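Adhesion G-protein coupled receptor G6 (Danio rerio, PDB 6V55) is a calcium-binding adhesion G protein-coupled receptor that probably acts in myelination. Local coordinates at residues V43-L48 / V63-G68; M518-Q523 / M545-I550. All blocks are in the same frame, centred on the assembly; numbering follows the deposited sequence.

Contact 1 of 2, residues V43-L48 / V63-G68; sequences VQITFL and VVVKTG
Val65 faces strand 43-47 with both of its methyl groups, and each has its own partner. CG1 meets Ile45 CD1 end to end at 4.0 Å, while CG2 lies in the plane of the Phe47 ring, 4.0 Å from CZ. The ring therefore offers its edge, not a face, to the opposite strand, and Val63 CG1 comes near the same edge, 4.4 Å from CE1. Ile45 holds CG1 between the backbone N and carbonyl carbon (chi1 70°), from where an extended chain carries CD1 inward. Short, branched valines suit one wall, since the longer isoleucine and phenylalanine span most of the gap from the other.

This is the core of a CUB-domain beta-sandwich. The strands belong to different sheets, their axes 10.6 Å apart and roughly antiparallel, at 158°, and no hydrogen bond joins the two segments. Leu84 closes over Ile45 and Val65, Met91 also touches Val65, and the ring of Phe50 meets that of Phe47 at about 90°. The side chain of Val63 is about 11 Å from the bound calcium ion, to which the nearby Asp61 is a ligand.

On the outward sides of the strands the character changes. Gln44 and Thr46 are polar and partly exposed: Gln44 touches a glycan sugar, and Thr46 OG1 hydrogen-bonds Thr83. On the other sheet, Lys66 and Glu92 of the adjacent strand 90-96 form only a long, weak ion pair. Beyond Lys66 the strand gives way to a loop, where Gly68 is exposed and poorly ordered.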
loop_
_atom_site.group_PDB
_atom_site.type_symbol
_atom_site.label_atom_id
_atom_site.label_comp_id
_atom_site.label_asym_id
_atom_site.label_seq_id
_atom_site.Cartn_x
_atom_site.Cartn_y
_atom_site.Cartn_z
ATOM N N VAL A 43 7.198 -14.964 -0.557
ATOM C CA VAL A 43 7.632 -13.620 -0.182
ATOM C C VAL A 43 7.171 -13.331 1.243
ATOM O O VAL A 43 5.990 -13.510 1.575
ATOM C CB VAL A 43 7.097 -12.559 -1.160
ATOM C CG1 VAL A 43 7.581 -11.183 -0.754
ATOM C CG2 VAL A 43 7.510 -12.877 -2.598
ATOM N N GLN A 44 8.102 -12.895 2.086
ATOM C CA GLN A 44 7.801 -12.445 3.436
ATOM C C GLN A 44 8.077 -10.953 3.540
ATOM O O GLN A 44 9.203 -10.513 3.278
ATOM C CB GLN A 44 8.660 -13.191 4.439
ATOM C CG GLN A 44 8.238 -12.947 5.839
ATOM C CD GLN A 44 9.230 -13.481 6.833
ATOM O OE1 GLN A 44 10.442 -13.272 6.707
ATOM N NE2 GLN A 44 8.726 -14.228 7.806
ATOM N N ILE A 45 7.069 -10.170 3.926
ATOM C CA ILE A 45 7.287 -8.757 4.176
ATOM C C ILE A 45 7.304 -8.526 5.675
ATOM O O ILE A 45 6.801 -9.321 6.468
ATOM C CB ILE A 45 6.254 -7.828 3.502
ATOM C CG1 ILE A 45 4.881 -7.961 4.166
ATOM C CG2 ILE A 45 6.187 -8.065 2.002
ATOM C CD1 ILE A 45 3.874 -6.935 3.675
ATOM N N THR A 46 7.909 -7.414 6.069
ATOM C CA THR A 46 7.947 -6.981 7.458
ATOM C C THR A 46 7.835 -5.466 7.434
ATOM O O THR A 46 8.586 -4.795 6.718
ATOM C CB THR A 46 9.241 -7.444 8.160
ATOM O OG1 THR A 46 9.162 -8.852 8.461
ATOM C CG2 THR A 46 9.499 -6.656 9.455
ATOM N N PHE A 47 6.866 -4.935 8.162
ATOM C CA PHE A 47 6.760 -3.496 8.334
ATOM C C PHE A 47 7.779 -3.072 9.380
ATOM O O PHE A 47 7.666 -3.446 10.544
ATOM C CB PHE A 47 5.354 -3.115 8.774
ATOM C CG PHE A 47 4.287 -3.332 7.722
ATOM C CD1 PHE A 47 3.842 -2.266 6.952
ATOM C CD2 PHE A 47 3.716 -4.586 7.523
ATOM C CE1 PHE A 47 2.861 -2.439 5.998
ATOM C CE2 PHE A 47 2.749 -4.783 6.561
ATOM C CZ PHE A 47 2.317 -3.704 5.800
ATOM N N LEU A 48 8.790 -2.313 8.981
ATOM C CA LEU A 48 9.735 -1.809 9.960
ATOM C C LEU A 48 9.184 -0.615 10.724
ATOM O O LEU A 48 9.671 -0.309 11.823
ATOM C CB LEU A 48 11.041 -1.432 9.258
ATOM C CG LEU A 48 11.586 -2.536 8.340
ATOM C CD1 LEU A 48 12.783 -2.065 7.483
ATOM C CD2 LEU A 48 11.963 -3.732 9.168
ATOM N N VAL A 63 -3.427 0.873 3.463
ATOM C CA VAL A 63 -2.483 -0.031 2.816
ATOM C C VAL A 63 -3.186 -1.371 2.692
ATOM O O VAL A 63 -3.721 -1.868 3.686
ATOM C CB VAL A 63 -1.179 -0.175 3.616
ATOM C CG1 VAL A 63 -0.326 -1.340 3.106
ATOM C CG2 VAL A 63 -0.397 1.087 3.528
ATOM N N VAL A 64 -3.209 -1.944 1.479
ATOM C CA VAL A 64 -3.739 -3.287 1.228
ATOM C C VAL A 64 -2.568 -4.238 0.981
ATOM O O VAL A 64 -1.700 -3.944 0.153
ATOM C CB VAL A 64 -4.699 -3.284 0.025
ATOM C CG1 VAL A 64 -5.167 -4.692 -0.292
ATOM C CG2 VAL A 64 -5.900 -2.373 0.288
ATOM N N VAL A 65 -2.520 -5.364 1.704
ATOM C CA VAL A 65 -1.527 -6.419 1.461
ATOM C C VAL A 65 -2.227 -7.606 0.810
ATOM O O VAL A 65 -3.127 -8.211 1.406
ATOM C CB VAL A 65 -0.813 -6.867 2.744
ATOM C CG1 VAL A 65 0.226 -7.937 2.407
ATOM C CG2 VAL A 65 -0.165 -5.684 3.441
ATOM N N LYS A 66 -1.792 -7.960 -0.399
ATOM C CA LYS A 66 -2.466 -8.954 -1.233
ATOM C C LYS A 66 -1.533 -10.143 -1.452
ATOM O O LYS A 66 -0.457 -10.004 -2.045
ATOM C CB LYS A 66 -2.892 -8.339 -2.572
ATOM C CG LYS A 66 -4.265 -8.772 -3.062
ATOM C CD LYS A 66 -4.816 -7.842 -4.155
ATOM C CE LYS A 66 -4.352 -8.212 -5.572
ATOM N NZ LYS A 66 -4.580 -7.092 -6.582
ATOM N N THR A 67 -1.928 -11.303 -0.963
ATOM C CA THR A 67 -1.313 -12.538 -1.407
ATOM C C THR A 67 -2.301 -13.261 -2.317
ATOM O O THR A 67 -3.340 -12.711 -2.702
ATOM C CB THR A 67 -0.866 -13.373 -0.214
ATOM O OG1 THR A 67 -0.536 -14.691 -0.668
ATOM C CG2 THR A 67 -1.944 -13.424 0.849
ATOM N N GLY A 68 -1.972 -14.500 -2.685
ATOM C CA GLY A 68 -2.758 -15.226 -3.672
ATOM C C GLY A 68 -4.128 -15.654 -3.191
ATOM O O GLY A 68 -5.010 -15.910 -4.018
#

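Contact 2 of 2, residues M518-Q523 / M545-I550; sequences MDVAVQ and MELVNI
Val520, Ala521 and Leu547 meet without any ring or side-chain amide; the flat group at their junction is the peptide between Val520 and Ala521, with Leu547 CD1 over one face, 3.9 Å from Ala521 N. The one side-chain amide of note, that of Gln523, turns from the interface to its own helix: NE2 donates to Asp519 O at 3.1 Å, the carbonyl oxygen lying 25° out of the amide plane. Gln523 N also donates to that oxygen, which is thus gripped twice.

A single methyl carries the contact. Leu547 CD1 lies 3.8 Å from Val520 CG1 and 4.0 Å from Ala521 CB, filling the notch between these neighbours while the Val520 and Leu547 side chains pass in opposite directions. Leu547 sends CG away from its backbone N (chi1 -172°), and the branch beyond covers the remaining distance. Alanine suits the point where the backbones come nearest, its CA 7.8 Å from that of Leu547.

Helices 517-527 and 534-550 are brought together here, and Val561 of helix 555-568 packs on Leu547 as well; the bundle is consistent with the helical subdomain of a GAIN domain. Glu546, by contrast, pairs with Lys543 of its own helix. With aliphatic side chains and one peptide face touching, and no hydrogen bond crossing, cohesion between the segments comes from burying apolar surface, and no directional bond fixes their relative orientation.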
loop_
_atom_site.group_PDB
_atom_site.type_symbol
_atom_site.label_atom_id
_atom_site.label_comp_id
_atom_site.label_asym_id
_atom_site.label_seq_id
_atom_site.Cartn_x
_atom_site.Cartn_y
_atom_site.Cartn_z
ATOM N N MET A 518 -12.153 27.348 12.906
ATOM C CA MET A 518 -10.887 26.634 13.042
ATOM C C MET A 518 -10.881 25.339 12.242
ATOM O O MET A 518 -9.845 24.973 11.681
ATOM C CB MET A 518 -10.611 26.353 14.519
ATOM C CG MET A 518 -9.135 26.179 14.876
ATOM S SD MET A 518 -8.076 27.317 13.970
ATOM C CE MET A 518 -6.473 26.592 14.098
ATOM N N ASP A 519 -12.036 24.670 12.132
ATOM C CA ASP A 519 -12.106 23.410 11.400
ATOM C C ASP A 519 -12.061 23.633 9.891
ATOM O O ASP A 519 -11.368 22.892 9.182
ATOM C CB ASP A 519 -13.368 22.647 11.795
ATOM C CG ASP A 519 -13.299 21.167 11.430
ATOM O OD1 ASP A 519 -12.543 20.421 12.114
ATOM O OD2 ASP A 519 -14.002 20.762 10.458
ATOM N N VAL A 520 -12.796 24.650 9.405
ATOM C CA VAL A 520 -12.820 25.014 7.986
ATOM C C VAL A 520 -11.430 25.441 7.510
ATOM O O VAL A 520 -10.947 24.978 6.468
ATOM C CB VAL A 520 -13.849 26.133 7.753
ATOM C CG1 VAL A 520 -13.707 26.766 6.374
ATOM C CG2 VAL A 520 -15.213 25.626 7.924
ATOM N N ALA A 521 -10.752 26.296 8.299
ATOM C CA ALA A 521 -9.457 26.839 7.906
ATOM C C ALA A 521 -8.383 25.764 7.853
ATOM O O ALA A 521 -7.539 25.796 6.954
ATOM C CB ALA A 521 -9.042 27.943 8.865
ATOM N N VAL A 522 -8.441 24.789 8.773
ATOM C CA VAL A 522 -7.497 23.673 8.797
ATOM C C VAL A 522 -7.674 22.791 7.558
ATOM O O VAL A 522 -6.687 22.431 6.900
ATOM C CB VAL A 522 -7.668 22.891 10.118
ATOM C CG1 VAL A 522 -7.217 21.492 10.014
ATOM C CG2 VAL A 522 -6.880 23.538 11.226
ATOM N N GLN A 523 -8.930 22.516 7.162
ATOM C CA GLN A 523 -9.162 21.663 5.995
ATOM C C GLN A 523 -8.745 22.340 4.692
ATOM O O GLN A 523 -8.062 21.713 3.877
ATOM C CB GLN A 523 -10.626 21.218 5.910
ATOM C CG GLN A 523 -11.195 20.360 7.071
ATOM C CD GLN A 523 -10.152 19.678 7.976
ATOM O OE1 GLN A 523 -9.353 18.820 7.549
ATOM N NE2 GLN A 523 -10.175 20.059 9.252
ATOM N N MET A 545 -12.147 34.547 2.914
ATOM C CA MET A 545 -12.670 35.894 3.146
ATOM C C MET A 545 -13.932 35.881 4.008
ATOM O O MET A 545 -14.101 36.753 4.871
ATOM C CB MET A 545 -12.955 36.588 1.818
ATOM C CG MET A 545 -13.488 38.023 1.942
ATOM S SD MET A 545 -12.389 39.114 2.887
ATOM C CE MET A 545 -11.632 39.811 1.453
ATOM N N GLU A 546 -14.807 34.886 3.816
ATOM C CA GLU A 546 -15.983 34.765 4.671
ATOM C C GLU A 546 -15.584 34.415 6.097
ATOM O O GLU A 546 -16.133 34.969 7.063
ATOM C CB GLU A 546 -16.929 33.703 4.114
ATOM C CG GLU A 546 -17.414 33.956 2.692
ATOM C CD GLU A 546 -18.217 32.774 2.133
ATOM O OE1 GLU A 546 -18.567 32.800 0.924
ATOM O OE2 GLU A 546 -18.496 31.818 2.905
ATOM N N LEU A 547 -14.575 33.554 6.221
ATOM C CA LEU A 547 -14.056 33.133 7.506
ATOM C C LEU A 547 -13.423 34.288 8.258
ATOM O O LEU A 547 -13.639 34.425 9.460
ATOM C CB LEU A 547 -13.031 32.027 7.292
ATOM C CG LEU A 547 -12.483 31.292 8.501
ATOM C CD1 LEU A 547 -12.463 29.839 8.166
ATOM C CD2 LEU A 547 -11.096 31.751 8.871
ATOM N N VAL A 548 -12.627 35.113 7.578
ATOM C CA VAL A 548 -11.927 36.189 8.276
ATOM C C VAL A 548 -12.922 37.277 8.679
ATOM O O VAL A 548 -12.805 37.872 9.754
ATOM C CB VAL A 548 -10.766 36.697 7.391
ATOM C CG1 VAL A 548 -10.168 38.010 7.885
ATOM C CG2 VAL A 548 -9.667 35.667 7.354
ATOM N N ASN A 549 -14.007 37.422 7.917
ATOM C CA ASN A 549 -15.023 38.420 8.222
ATOM C C ASN A 549 -15.884 38.047 9.419
ATOM O O ASN A 549 -16.110 38.886 10.298
ATOM C CB ASN A 549 -15.894 38.641 7.006
ATOM C CG ASN A 549 -15.405 39.784 6.195
ATOM O OD1 ASN A 549 -15.200 40.880 6.734
ATOM N ND2 ASN A 549 -15.144 39.547 4.913
ATOM N N ILE A 550 -16.368 36.811 9.493
ATOM C CA ILE A 550 -17.297 36.517 10.576
ATOM C C ILE A 550 -16.601 36.128 11.881
ATOM O O ILE A 550 -17.198 36.301 12.953
ATOM C CB ILE A 550 -18.340 35.469 10.131
ATOM C CG1 ILE A 550 -19.668 35.697 10.866
ATOM C CG2 ILE A 550 -17.847 34.055 10.328
ATOM C CD1 ILE A 550 -20.883 35.109 10.158
#

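In the fold
Contacts 1 and 2 are both buried, with apolar side-chain contacts and no hydrogen bond between their segments, yet they belong to separate parts of a long, multidomain chain and share no helix or strand. Their centres are 41 Å apart and their nearest atoms about 19 Å, with no touch between them; both segments of contact 1 precede those of contact 2 in sequence. Contact 1 lies near the centre of the chain and joins two sheets, so branched and aromatic side chains bridge a wide gap. Contact 2, farther out, joins two helices whose backbones come closer, with a leucine methyl set against a valine and an alanine. Polar side chains take no part in either contact.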